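Local coordinates for protein fibrillarin-like rRNA/tRNA 2'-O-methyltransferase (Methanocaldococcus jannaschii, PDB 1FBN) that probably methylates the 2'-hydroxyl of ribose in ribosomal and transfer RNA, using S-adenosyl-L-methionine and a guide RNA within box C/D ribonucleoprotein particles, at residues Y14-G19 against Y49-P54; S57-A62 against M70-D75; I159-A164 against K197-A202. All blocks are in the same frame, centred on the assembly; numbering follows the deposited sequence.

Overall arrangement
Interactions 1 and 2 adjoin, their centres about 14 Å apart, whereas interaction 3 lies across the chain's centre from interaction 1, about 32 Å between their centres. Interaction 1 ties two strands of the N-terminal antiparallel sheet through a tyrosine pair and is partly buried. Interaction 2 is the core contact: three buried apolar residues join helix 58-64 to the loop leading into strand 77-81 of the mixed sheet. Interaction 3, again partly buried, pairs helices 156-167 and 189-203 by aliphatic contacts. Trp52 links the first two, packing on Leu59 and Ala60, with a weak hydrogen bond to Ser57. None of the three has a hydrogen bond or salt bridge between its own segments.

Interaction 1: residues Y14-G19 against Y49-P54; sequences YEVDLG and YRIWNP
Tyr49 drives the edge of its ring into one face of Tyr14, and this T-shaped pair is the close-packed part of the contact. Its CE2 stands above the centre of the Tyr14 ring, 3.8 Å from Tyr14 CG, with Tyr49 CD2 beside it, 3.9 Å from Tyr14 CD1. The ring planes are turned 77° apart and the centroids lie 5.2 Å from each other. In both tyrosines CG is anti to the carbonyl carbon (chi1 -55° in Tyr14, -65° in Tyr49), and from these rotamers the two side chains cross almost at right angles. Tyr14 is buried, its side chain also touching Ile6 and Glu8 of strand 5-9, while its OH makes weak hydrogen bonds with Asn12 and Lys28. Strands 13-17 and 47-51 are not direct neighbours: in the N-terminal antiparallel sheet, strand 25-28 runs between them, and Tyr14 and Val16 bond through their backbones to Ala26 and Arg24. The contact therefore reaches over an intervening strand along one face of the sheet, with Tyr14 and Tyr49 CA atoms 8.2 Å apart. With an alanine in place of Tyr14 the aromatic face is gone, which is likely to leave the Tyr49 edge without its stacking partner and that ring freer to turn. Two residues on, packing is looser: Val16 CG2 meets Ile51 CD1 at 4.2 Å, a single methyl-to-methyl approach. Val16 is buried, whereas Tyr49 and Ile51, on strand 47-51, are partly exposed and form the more open side of the contact.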
ATOM      1  N   TYR A  14      -1.148  -9.222 -11.162  1.00 20.66           N
ATOM      2  CA  TYR A  14      -1.531  -9.589 -12.521  1.00 21.24           C
ATOM      3  C   TYR A  14      -2.147  -8.497 -13.371  1.00 21.85           C
ATOM      4  O   TYR A  14      -2.998  -7.734 -12.913  1.00 22.70           O
ATOM      5  CB  TYR A  14      -2.452 -10.822 -12.480  1.00 18.05           C
ATOM      6  CG  TYR A  14      -1.816 -11.969 -11.731  1.00 18.60           C
ATOM      7  CD1 TYR A  14      -1.932 -12.065 -10.345  1.00 18.73           C
ATOM      8  CD2 TYR A  14      -0.976 -12.872 -12.383  1.00 18.79           C
ATOM      9  CE1 TYR A  14      -1.217 -13.013  -9.625  1.00 20.93           C
ATOM     10  CE2 TYR A  14      -0.256 -13.826 -11.670  1.00 21.53           C
ATOM     11  CZ  TYR A  14      -0.377 -13.885 -10.289  1.00 21.29           C
ATOM     12  OH  TYR A  14       0.368 -14.787  -9.571  1.00 19.89           O
ATOM     13  N   GLU A  15      -1.676  -8.411 -14.612  1.00 21.37           N
ATOM     14  CA  GLU A  15      -2.198  -7.449 -15.571  1.00 24.32           C
ATOM     15  C   GLU A  15      -3.341  -8.138 -16.300  1.00 24.88           C
ATOM     16  O   GLU A  15      -3.177  -9.251 -16.801  1.00 25.50           O
ATOM     17  CB  GLU A  15      -1.129  -7.064 -16.582  1.00 25.48           C
ATOM     18  CG  GLU A  15      -1.605  -6.071 -17.606  1.00 32.85           C
ATOM     19  CD  GLU A  15      -0.541  -5.769 -18.626  1.00 39.24           C
ATOM     20  OE1 GLU A  15      -0.408  -6.559 -19.582  1.00 43.81           O
ATOM     21  OE2 GLU A  15       0.173  -4.757 -18.464  1.00 41.30           O
ATOM     22  N   VAL A  16      -4.500  -7.487 -16.336  1.00 23.61           N
ATOM     23  CA  VAL A  16      -5.669  -8.042 -17.002  1.00 24.17           C
ATOM     24  C   VAL A  16      -6.029  -7.238 -18.250  1.00 27.51           C
ATOM     25  O   VAL A  16      -6.411  -6.068 -18.159  1.00 28.07           O
ATOM     26  CB  VAL A  16      -6.887  -8.084 -16.057  1.00 21.75           C
ATOM     27  CG1 VAL A  16      -8.084  -8.679 -16.779  1.00 21.18           C
ATOM     28  CG2 VAL A  16      -6.563  -8.891 -14.805  1.00 19.47           C
ATOM     29  N   ASP A  17      -5.870  -7.867 -19.413  1.00 29.16           N
ATOM     30  CA  ASP A  17      -6.194  -7.237 -20.691  1.00 30.72           C
ATOM     31  C   ASP A  17      -7.400  -7.950 -21.309  1.00 30.36           C
ATOM     32  O   ASP A  17      -7.289  -9.073 -21.808  1.00 29.20           O
ATOM     33  CB  ASP A  17      -4.985  -7.283 -21.638  1.00 34.43           C
ATOM     34  CG  ASP A  17      -5.287  -6.701 -23.021  1.00 40.50           C
ATOM     35  OD1 ASP A  17      -5.955  -5.646 -23.118  1.00 44.56           O
ATOM     36  OD2 ASP A  17      -4.846  -7.305 -24.021  1.00 46.79           O
ATOM     37  N   LEU A  18      -8.562  -7.305 -21.229  1.00 30.68           N
ATOM     38  CA  LEU A  18      -9.795  -7.860 -21.775  1.00 31.69           C
ATOM     39  C   LEU A  18      -9.932  -7.564 -23.268  1.00 33.63           C
ATOM     40  O   LEU A  18     -10.900  -7.985 -23.904  1.00 36.62           O
ATOM     41  CB  LEU A  18     -11.006  -7.321 -21.010  1.00 27.77           C
ATOM     42  CG  LEU A  18     -11.053  -7.622 -19.509  1.00 27.91           C
ATOM     43  CD1 LEU A  18     -12.336  -7.070 -18.910  1.00 27.43           C
ATOM     44  CD2 LEU A  18     -10.960  -9.126 -19.260  1.00 28.43           C
ATOM     45  N   GLY A  19      -8.957  -6.838 -23.817  1.00 36.33           N
ATOM     46  CA  GLY A  19      -8.962  -6.496 -25.229  1.00 39.52           C
ATOM     47  C   GLY A  19      -9.767  -5.266 -25.615  1.00 42.14           C
ATOM     48  O   GLY A  19     -10.125  -5.100 -26.782  1.00 44.00           O
ATOM     49  N   TYR A  49      -9.081 -14.293  -9.438  1.00 24.14           N
ATOM     50  CA  TYR A  49      -8.352 -13.042  -9.583  1.00 23.19           C
ATOM     51  C   TYR A  49      -9.277 -11.884  -9.235  1.00 22.10           C
ATOM     52  O   TYR A  49     -10.320 -11.701  -9.860  1.00 23.31           O
ATOM     53  CB  TYR A  49      -7.810 -12.891 -11.006  1.00 22.51           C
ATOM     54  CG  TYR A  49      -6.772 -13.929 -11.364  1.00 23.34           C
ATOM     55  CD1 TYR A  49      -7.144 -15.151 -11.927  1.00 24.94           C
ATOM     56  CD2 TYR A  49      -5.417 -13.693 -11.138  1.00 22.80           C
ATOM     57  CE1 TYR A  49      -6.191 -16.114 -12.256  1.00 25.82           C
ATOM     58  CE2 TYR A  49      -4.455 -14.649 -11.464  1.00 25.28           C
ATOM     59  CZ  TYR A  49      -4.850 -15.856 -12.023  1.00 26.70           C
ATOM     60  OH  TYR A  49      -3.904 -16.799 -12.358  1.00 29.04           O
ATOM     61  N   ARG A  50      -8.909 -11.135  -8.201  1.00 22.29           N
ATOM     62  CA  ARG A  50      -9.706 -10.002  -7.747  1.00 21.43           C
ATOM     63  C   ARG A  50      -9.284  -8.717  -8.437  1.00 22.11           C
ATOM     64  O   ARG A  50      -8.147  -8.269  -8.280  1.00 23.87           O
ATOM     65  CB  ARG A  50      -9.578  -9.820  -6.233  1.00 20.50           C
ATOM     66  CG  ARG A  50     -10.047 -10.995  -5.407  1.00 21.09           C
ATOM     67  CD  ARG A  50     -10.345 -10.549  -3.988  1.00 24.11           C
ATOM     68  NE  ARG A  50      -9.146 -10.079  -3.317  1.00 26.07           N
ATOM     69  CZ  ARG A  50      -9.052  -8.954  -2.613  1.00 23.63           C
ATOM     70  NH1 ARG A  50     -10.092  -8.143  -2.463  1.00 21.61           N
ATOM     71  NH2 ARG A  50      -7.896  -8.644  -2.050  1.00 23.51           N
ATOM     72  N   ILE A  51     -10.201  -8.124  -9.197  1.00 22.23           N
ATOM     73  CA  ILE A  51      -9.925  -6.875  -9.899  1.00 22.74           C
ATOM     74  C   ILE A  51      -9.639  -5.796  -8.857  1.00 22.18           C
ATOM     75  O   ILE A  51     -10.474  -5.498  -8.005  1.00 22.69           O
ATOM     76  CB  ILE A  51     -11.111  -6.463 -10.806  1.00 24.12           C
ATOM     77  CG1 ILE A  51     -11.321  -7.513 -11.906  1.00 24.15           C
ATOM     78  CG2 ILE A  51     -10.881  -5.084 -11.408  1.00 23.27           C
ATOM     79  CD1 ILE A  51     -10.104  -7.783 -12.778  1.00 24.94           C
ATOM     80  N   TRP A  52      -8.424  -5.260  -8.923  1.00 22.15           N
ATOM     81  CA  TRP A  52      -7.925  -4.236  -8.004  1.00 21.33           C
ATOM     82  C   TRP A  52      -8.294  -2.830  -8.492  1.00 19.74           C
ATOM     83  O   TRP A  52      -7.579  -2.232  -9.294  1.00 18.95           O
ATOM     84  CB  TRP A  52      -6.405  -4.403  -7.914  1.00 20.55           C
ATOM     85  CG  TRP A  52      -5.729  -3.801  -6.722  1.00 21.05           C
ATOM     86  CD1 TRP A  52      -6.287  -3.014  -5.750  1.00 20.12           C
ATOM     87  CD2 TRP A  52      -4.341  -3.925  -6.392  1.00 21.63           C
ATOM     88  NE1 TRP A  52      -5.324  -2.638  -4.839  1.00 19.52           N
ATOM     89  CE2 TRP A  52      -4.122  -3.183  -5.210  1.00 20.59           C
ATOM     90  CE3 TRP A  52      -3.259  -4.592  -6.987  1.00 20.49           C
ATOM     91  CZ2 TRP A  52      -2.861  -3.089  -4.607  1.00 20.31           C
ATOM     92  CZ3 TRP A  52      -2.004  -4.498  -6.386  1.00 21.18           C
ATOM     93  CH2 TRP A  52      -1.818  -3.751  -5.208  1.00 20.55           C
ATOM     94  N   ASN A  53      -9.397  -2.303  -7.971  1.00 21.62           N
ATOM     95  CA  ASN A  53      -9.916  -0.989  -8.356  1.00 23.39           C
ATOM     96  C   ASN A  53      -9.059   0.216  -7.923  1.00 22.72           C
ATOM     97  O   ASN A  53      -8.936   0.503  -6.731  1.00 24.61           O
ATOM     98  CB  ASN A  53     -11.348  -0.843  -7.818  1.00 24.49           C
ATOM     99  CG  ASN A  53     -12.114   0.319  -8.447  1.00 27.42           C
ATOM    100  OD1 ASN A  53     -11.536   1.222  -9.053  1.00 26.78           O
ATOM    101  ND2 ASN A  53     -13.433   0.292  -8.300  1.00 28.13           N
ATOM    102  N   PRO A  54      -8.479   0.950  -8.895  1.00 21.46           N
ATOM    103  CA  PRO A  54      -7.642   2.127  -8.628  1.00 21.43           C
ATOM    104  C   PRO A  54      -8.420   3.295  -8.020  1.00 21.58           C
ATOM    105  O   PRO A  54      -7.833   4.194  -7.426  1.00 21.22           O
ATOM    106  CB  PRO A  54      -7.095   2.478 -10.013  1.00 22.77           C
ATOM    107  CG  PRO A  54      -8.165   1.996 -10.938  1.00 21.68           C
ATOM    108  CD  PRO A  54      -8.518   0.663 -10.339  1.00 22.16           C
TER

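Interaction 2: residues S57-A62 against M70-D75; sequences SKLAAA and MPIKRD
Leu59 reaches from helix 58-64 with one methyl, CD2, to meet the ends of two side chains in the loop beyond the helix. The nearer partner is Met70, a selenomethionine, whose terminal CE lies 4.0 Å from Leu59 CD2. The two side chains cross at about a right angle, so they meet by their terminal methyls instead of lying alongside. Met70 has CG anti to the backbone N (chi1 174°) and bends at chi2 (54°), and SE and CE continue toward the helix, bringing CE to Leu59. The same Leu59 CD2 has a looser contact with Ile72 CD1, 4.4 Å away.

All three residues are buried, and the next shell is largely apolar: Met175 of strand 172-179 touches both Leu59 and Met70, Val146 of strand 144-149 touches Ile72, and Val92 and Ile95 of helix 87-95 touch Leu59 and Ile72. Farther out, Ser57 sits at the N-cap, its OG accepting a weak capping bond from Ala60 N at 3.5 Å and also hydrogen-bonded to Thr88 OG1. Lys58 makes a salt bridge to Asp150.

Through Met175, this buried layer joins helix 58-64 and its following loop to the mixed sheet of the Rossmann-like methyltransferase domain. Leu59 also packs directly on Thr88, which with Asp150 belongs to the predicted S-adenosyl-L-methionine site, placing the contact beside the probable cofactor pocket.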
ATOM      1  N   SER A  57      -8.335   2.045  -4.325  1.00 22.90           N
ATOM      2  CA  SER A  57      -7.030   1.735  -3.748  1.00 19.47           C
ATOM      3  C   SER A  57      -5.922   2.596  -4.356  1.00 19.52           C
ATOM      4  O   SER A  57      -5.651   2.519  -5.555  1.00 18.84           O
ATOM      5  CB  SER A  57      -6.711   0.251  -3.954  1.00 17.82           C
ATOM      6  OG  SER A  57      -5.403  -0.076  -3.504  1.00 19.52           O
ATOM      7  N   LYS A  58      -5.269   3.396  -3.516  1.00 17.28           N
ATOM      8  CA  LYS A  58      -4.191   4.273  -3.967  1.00 18.99           C
ATOM      9  C   LYS A  58      -2.994   3.502  -4.539  1.00 20.50           C
ATOM     10  O   LYS A  58      -2.287   4.006  -5.418  1.00 19.51           O
ATOM     11  CB  LYS A  58      -3.730   5.191  -2.831  1.00 18.86           C
ATOM     12  CG  LYS A  58      -4.796   6.156  -2.333  1.00 19.49           C
ATOM     13  CD  LYS A  58      -4.233   7.108  -1.285  1.00 22.81           C
ATOM     14  CE  LYS A  58      -5.340   7.885  -0.597  1.00 24.75           C
ATOM     15  NZ  LYS A  58      -6.249   6.966   0.156  1.00 28.58           N
ATOM     16  N   LEU A  59      -2.759   2.293  -4.028  1.00 18.24           N
ATOM     17  CA  LEU A  59      -1.658   1.464  -4.511  1.00 17.57           C
ATOM     18  C   LEU A  59      -1.980   0.981  -5.931  1.00 17.64           C
ATOM     19  O   LEU A  59      -1.110   0.990  -6.808  1.00 16.91           O
ATOM     20  CB  LEU A  59      -1.413   0.288  -3.560  1.00 16.74           C
ATOM     21  CG  LEU A  59      -0.236  -0.632  -3.886  1.00 16.72           C
ATOM     22  CD1 LEU A  59       1.026   0.185  -4.138  1.00 17.83           C
ATOM     23  CD2 LEU A  59      -0.025  -1.616  -2.747  1.00 16.86           C
ATOM     24  N   ALA A  60      -3.236   0.594  -6.166  1.00 17.18           N
ATOM     25  CA  ALA A  60      -3.662   0.162  -7.499  1.00 16.67           C
ATOM     26  C   ALA A  60      -3.554   1.351  -8.457  1.00 17.36           C
ATOM     27  O   ALA A  60      -3.126   1.201  -9.599  1.00 17.88           O
ATOM     28  CB  ALA A  60      -5.091  -0.351  -7.468  1.00 16.51           C
ATOM     29  N   ALA A  61      -3.932   2.533  -7.973  1.00 16.02           N
ATOM     30  CA  ALA A  61      -3.870   3.760  -8.762  1.00 15.68           C
ATOM     31  C   ALA A  61      -2.433   4.055  -9.188  1.00 16.68           C
ATOM     32  O   ALA A  61      -2.186   4.440 -10.332  1.00 15.98           O
ATOM     33  CB  ALA A  61      -4.433   4.928  -7.961  1.00 16.23           C
ATOM     34  N   ALA A  62      -1.494   3.860  -8.260  1.00 16.65           N
ATOM     35  CA  ALA A  62      -0.078   4.095  -8.518  1.00 16.81           C
ATOM     36  C   ALA A  62       0.432   3.148  -9.596  1.00 18.28           C
ATOM     37  O   ALA A  62       1.164   3.565 -10.495  1.00 18.22           O
ATOM     38  CB  ALA A  62       0.733   3.937  -7.237  1.00 16.81           C
HETATM   39  N   MSE A  70       8.022  -1.828  -7.345  1.00 20.24           N
HETATM   40  CA  MSE A  70       7.052  -2.435  -6.434  1.00 19.19           C
HETATM   41  C   MSE A  70       7.819  -3.463  -5.608  1.00 19.93           C
HETATM   42  O   MSE A  70       8.039  -4.594  -6.047  1.00 21.20           O
HETATM   43  CB  MSE A  70       5.903  -3.089  -7.211  1.00 19.39           C
HETATM   44  CG  MSE A  70       4.922  -3.866  -6.337  1.00 18.46           C
HETATM   45 SE   MSE A  70       4.251  -2.902  -4.976  1.00 11.94          SE
HETATM   46  CE  MSE A  70       2.764  -3.830  -4.657  1.00 19.05           C
ATOM     47  N   PRO A  71       8.269  -3.059  -4.408  1.00 19.79           N
ATOM     48  CA  PRO A  71       9.033  -3.887  -3.469  1.00 22.08           C
ATOM     49  C   PRO A  71       8.287  -4.995  -2.715  1.00 23.83           C
ATOM     50  O   PRO A  71       8.919  -5.894  -2.165  1.00 26.55           O
ATOM     51  CB  PRO A  71       9.621  -2.849  -2.520  1.00 20.81           C
ATOM     52  CG  PRO A  71       8.540  -1.825  -2.450  1.00 20.03           C
ATOM     53  CD  PRO A  71       8.126  -1.684  -3.893  1.00 18.89           C
ATOM     54  N   ILE A  72       6.961  -4.932  -2.676  1.00 24.63           N
ATOM     55  CA  ILE A  72       6.182  -5.949  -1.979  1.00 27.16           C
ATOM     56  C   ILE A  72       6.205  -7.257  -2.764  1.00 29.35           C
ATOM     57  O   ILE A  72       5.688  -7.332  -3.875  1.00 31.91           O
ATOM     58  CB  ILE A  72       4.722  -5.486  -1.747  1.00 27.72           C
ATOM     59  CG1 ILE A  72       4.712  -4.239  -0.855  1.00 26.20           C
ATOM     60  CG2 ILE A  72       3.894  -6.615  -1.117  1.00 27.56           C
ATOM     61  CD1 ILE A  72       3.344  -3.621  -0.649  1.00 24.56           C
ATOM     62  N   LYS A  73       6.827  -8.275  -2.175  1.00 30.10           N
ATOM     63  CA  LYS A  73       6.946  -9.595  -2.792  1.00 30.01           C
ATOM     64  C   LYS A  73       6.098 -10.626  -2.035  1.00 28.00           C
ATOM     65  O   LYS A  73       5.439 -10.292  -1.048  1.00 24.46           O
ATOM     66  CB  LYS A  73       8.415 -10.034  -2.788  1.00 32.82           C
ATOM     67  CG  LYS A  73       9.389  -9.034  -3.394  1.00 35.66           C
ATOM     68  CD  LYS A  73       9.221  -8.903  -4.897  1.00 40.19           C
ATOM     69  CE  LYS A  73      10.315  -8.031  -5.500  1.00 42.30           C
ATOM     70  NZ  LYS A  73      10.272  -8.033  -6.990  1.00 44.80           N
ATOM     71  N   ARG A  74       6.144 -11.882  -2.483  1.00 26.79           N
ATOM     72  CA  ARG A  74       5.375 -12.963  -1.862  1.00 26.84           C
ATOM     73  C   ARG A  74       5.733 -13.228  -0.410  1.00 28.41           C
ATOM     74  O   ARG A  74       4.854 -13.495   0.408  1.00 29.08           O
ATOM     75  CB  ARG A  74       5.521 -14.271  -2.645  1.00 25.71           C
ATOM     76  CG  ARG A  74       4.819 -14.290  -3.984  1.00 29.54           C
ATOM     77  CD  ARG A  74       5.132 -15.569  -4.746  1.00 33.47           C
ATOM     78  NE  ARG A  74       4.015 -16.511  -4.769  1.00 38.11           N
ATOM     79  CZ  ARG A  74       3.947 -17.616  -4.033  1.00 41.27           C
ATOM     80  NH1 ARG A  74       4.933 -17.923  -3.201  1.00 48.57           N
ATOM     81  NH2 ARG A  74       2.901 -18.425  -4.138  1.00 39.08           N
ATOM     82  N   ASP A  75       7.022 -13.163  -0.092  1.00 28.05           N
ATOM     83  CA  ASP A  75       7.489 -13.425   1.268  1.00 29.59           C
ATOM     84  C   ASP A  75       7.808 -12.166   2.079  1.00 27.32           C
ATOM     85  O   ASP A  75       8.462 -12.240   3.121  1.00 26.69           O
ATOM     86  CB  ASP A  75       8.716 -14.344   1.221  1.00 31.71           C
ATOM     87  CG  ASP A  75       9.904 -13.706   0.514  1.00 38.26           C
ATOM     88  OD1 ASP A  75       9.716 -12.732  -0.253  1.00 42.28           O
ATOM     89  OD2 ASP A  75      11.039 -14.180   0.731  1.00 43.78           O
TER

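Interaction 3: residues I159-A164 against K197-A202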
ATOM      1  N   ILE A 159       6.410  10.400  10.482  1.00 20.73           N
ATOM      2  CA  ILE A 159       5.871   9.132  10.971  1.00 20.10           C
ATOM      3  C   ILE A 159       6.528   7.973  10.218  1.00 19.34           C
ATOM      4  O   ILE A 159       6.881   6.966  10.828  1.00 20.36           O
ATOM      5  CB  ILE A 159       4.321   9.041  10.831  1.00 20.98           C
ATOM      6  CG1 ILE A 159       3.632   9.940  11.862  1.00 18.82           C
ATOM      7  CG2 ILE A 159       3.850   7.597  11.029  1.00 18.71           C
ATOM      8  CD1 ILE A 159       2.119   9.943  11.744  1.00 17.57           C
ATOM      9  N   LEU A 160       6.702   8.120   8.903  1.00 16.70           N
ATOM     10  CA  LEU A 160       7.331   7.073   8.099  1.00 17.18           C
ATOM     11  C   LEU A 160       8.776   6.900   8.539  1.00 18.39           C
ATOM     12  O   LEU A 160       9.259   5.776   8.663  1.00 18.79           O
ATOM     13  CB  LEU A 160       7.296   7.421   6.605  1.00 18.32           C
ATOM     14  CG  LEU A 160       7.896   6.388   5.633  1.00 19.32           C
ATOM     15  CD1 LEU A 160       7.038   5.130   5.599  1.00 17.92           C
ATOM     16  CD2 LEU A 160       8.006   6.968   4.235  1.00 17.04           C
ATOM     17  N   ILE A 161       9.448   8.024   8.790  1.00 20.13           N
ATOM     18  CA  ILE A 161      10.849   8.030   9.212  1.00 20.32           C
ATOM     19  C   ILE A 161      11.001   7.383  10.577  1.00 21.64           C
ATOM     20  O   ILE A 161      11.900   6.572  10.787  1.00 23.46           O
ATOM     21  CB  ILE A 161      11.425   9.472   9.255  1.00 21.13           C
ATOM     22  CG1 ILE A 161      11.519  10.042   7.837  1.00 19.29           C
ATOM     23  CG2 ILE A 161      12.801   9.484   9.920  1.00 20.16           C
ATOM     24  CD1 ILE A 161      11.811  11.524   7.793  1.00 20.99           C
ATOM     25  N   LYS A 162      10.094   7.719  11.489  1.00 21.92           N
ATOM     26  CA  LYS A 162      10.115   7.173  12.843  1.00 24.20           C
ATOM     27  C   LYS A 162       9.916   5.653  12.806  1.00 22.50           C
ATOM     28  O   LYS A 162      10.635   4.904  13.469  1.00 24.55           O
ATOM     29  CB  LYS A 162       9.020   7.832  13.684  1.00 26.27           C
ATOM     30  CG  LYS A 162       9.246   7.749  15.178  1.00 34.60           C
ATOM     31  CD  LYS A 162       8.110   8.404  15.957  1.00 36.65           C
ATOM     32  CE  LYS A 162       7.913   9.856  15.569  1.00 35.21           C
ATOM     33  NZ  LYS A 162       6.811  10.463  16.353  1.00 36.22           N
ATOM     34  N   ASN A 163       8.959   5.204  12.001  1.00 20.04           N
ATOM     35  CA  ASN A 163       8.677   3.782  11.871  1.00 19.94           C
ATOM     36  C   ASN A 163       9.772   3.034  11.115  1.00 19.22           C
ATOM     37  O   ASN A 163       9.998   1.851  11.359  1.00 19.59           O
ATOM     38  CB  ASN A 163       7.314   3.570  11.215  1.00 21.43           C
ATOM     39  CG  ASN A 163       6.169   3.715  12.202  1.00 20.78           C
ATOM     40  OD1 ASN A 163       5.690   2.722  12.754  1.00 23.58           O
ATOM     41  ND2 ASN A 163       5.734   4.950  12.441  1.00 18.50           N
ATOM     42  N   ALA A 164      10.453   3.731  10.207  1.00 19.18           N
ATOM     43  CA  ALA A 164      11.541   3.138   9.433  1.00 19.06           C
ATOM     44  C   ALA A 164      12.731   2.859  10.354  1.00 21.69           C
ATOM     45  O   ALA A 164      13.352   1.796  10.273  1.00 22.99           O
ATOM     46  CB  ALA A 164      11.952   4.066   8.298  1.00 18.67           C
ATOM     47  N   LYS A 197       9.591  15.503  -0.297  1.00 20.98           N
ATOM     48  CA  LYS A 197      10.641  14.655  -0.851  1.00 23.65           C
ATOM     49  C   LYS A 197      11.957  14.941  -0.118  1.00 24.62           C
ATOM     50  O   LYS A 197      12.680  14.020   0.258  1.00 22.86           O
ATOM     51  CB  LYS A 197      10.791  14.919  -2.353  1.00 25.12           C
ATOM     52  CG  LYS A 197      11.824  14.051  -3.051  1.00 30.54           C
ATOM     53  CD  LYS A 197      11.878  14.345  -4.543  1.00 32.93           C
ATOM     54  CE  LYS A 197      13.025  13.591  -5.201  1.00 39.70           C
ATOM     55  NZ  LYS A 197      13.127  13.855  -6.665  1.00 43.50           N
ATOM     56  N   GLU A 198      12.232  16.222   0.127  1.00 26.01           N
ATOM     57  CA  GLU A 198      13.443  16.635   0.838  1.00 28.55           C
ATOM     58  C   GLU A 198      13.450  16.118   2.275  1.00 26.00           C
ATOM     59  O   GLU A 198      14.482  15.667   2.768  1.00 25.25           O
ATOM     60  CB  GLU A 198      13.578  18.163   0.838  1.00 33.75           C
ATOM     61  CG  GLU A 198      13.756  18.766  -0.551  1.00 42.42           C
ATOM     62  CD  GLU A 198      13.727  20.290  -0.558  1.00 47.10           C
ATOM     63  OE1 GLU A 198      13.015  20.896   0.277  1.00 49.95           O
ATOM     64  OE2 GLU A 198      14.411  20.883  -1.420  1.00 49.42           O
ATOM     65  N   ILE A 199      12.300  16.192   2.944  1.00 24.34           N
ATOM     66  CA  ILE A 199      12.177  15.712   4.323  1.00 23.32           C
ATOM     67  C   ILE A 199      12.471  14.213   4.391  1.00 24.10           C
ATOM     68  O   ILE A 199      13.202  13.759   5.273  1.00 24.13           O
ATOM     69  CB  ILE A 199      10.763  15.992   4.905  1.00 23.72           C
ATOM     70  CG1 ILE A 199      10.582  17.495   5.128  1.00 22.45           C
ATOM     71  CG2 ILE A 199      10.548  15.217   6.206  1.00 20.23           C
ATOM     72  CD1 ILE A 199       9.214  17.883   5.652  1.00 24.69           C
ATOM     73  N   LEU A 200      11.910  13.455   3.452  1.00 21.83           N
ATOM     74  CA  LEU A 200      12.125  12.013   3.406  1.00 22.97           C
ATOM     75  C   LEU A 200      13.589  11.677   3.139  1.00 23.18           C
ATOM     76  O   LEU A 200      14.149  10.785   3.778  1.00 22.94           O
ATOM     77  CB  LEU A 200      11.238  11.367   2.339  1.00 21.48           C
ATOM     78  CG  LEU A 200       9.732  11.379   2.623  1.00 23.18           C
ATOM     79  CD1 LEU A 200       8.979  10.840   1.425  1.00 22.78           C
ATOM     80  CD2 LEU A 200       9.428  10.564   3.873  1.00 22.15           C
ATOM     81  N   GLU A 201      14.207  12.397   2.202  1.00 23.00           N
ATOM     82  CA  GLU A 201      15.610  12.166   1.859  1.00 24.68           C
ATOM     83  C   GLU A 201      16.524  12.520   3.026  1.00 25.45           C
ATOM     84  O   GLU A 201      17.472  11.793   3.320  1.00 27.29           O
ATOM     85  CB  GLU A 201      15.997  12.932   0.588  1.00 25.80           C
ATOM     86  CG  GLU A 201      15.262  12.422  -0.649  1.00 30.70           C
ATOM     87  CD  GLU A 201      15.693  13.092  -1.944  1.00 34.64           C
ATOM     88  OE1 GLU A 201      15.659  14.340  -2.022  1.00 35.18           O
ATOM     89  OE2 GLU A 201      16.038  12.357  -2.896  1.00 39.92           O
ATOM     90  N   ALA A 202      16.206  13.614   3.715  1.00 26.09           N
ATOM     91  CA  ALA A 202      16.977  14.049   4.875  1.00 25.99           C
ATOM     92  C   ALA A 202      16.798  13.027   6.002  1.00 26.94           C
ATOM     93  O   ALA A 202      17.689  12.837   6.832  1.00 27.40           O
ATOM     94  CB  ALA A 202      16.504  15.422   5.329  1.00 22.63           C
TER
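Helix segments 159-164 and 197-202 run nearly parallel, with their axes 10.2 Å apart at closest approach and crossing at -16°, and the nearest CA atoms, those of Ile161 and Leu200, are 7.2 Å apart. Long aliphatic side chains bridge this separation. Ile161 brings the most surface to the contact. Its CG1 is anti to the carbonyl carbon (chi1 -68°) and its chain is extended from there, which carries CD1 over to the backbone of the second helix, 3.6 Å from Ile199 O. That approach is van der Waals, since a methyl carbon offers no polar hydrogen. The same CD1 lies 4.4 Å from Leu200 CA and 4.2 Å from Ile199 CG2, so it rests against main chain and side chain together.

On the buried side, Leu160 and Leu200 meet by single methyls, Leu160 CD2 to Leu200 CD2 at 3.9 Å, their side chains crossing near a right angle. Leu160 also packs on Ile147 and Glu149 of strand 144-149 and on Phe205 of strand 205-212, so the Leu160-Leu200 end of the contact faces the mixed sheet. Toward solvent lies Ile199, which is exposed.

Asn163 lies off the contact. Its ND2 braces its own helix, donating to Ile159 O at 2.8 Å, nearly straight at 169°, with the oxygen close to the amide plane. Ile159 O also accepts from Asn163 N, the two donors arriving on opposite faces of the carbonyl plane. Further bonds, from ND2 to the backbone O of Ala131, a predicted cofactor-site residue, and between OD1 and Tyr137 OH, anchor the helix to its surroundings.

Apart from the methyl that rests on a backbone carbonyl, the contacts are aliphatic and no hydrogen bond crosses between the segments; the pairing rests on van der Waals contact and burial of aliphatic surface, without directional bonds to set its register.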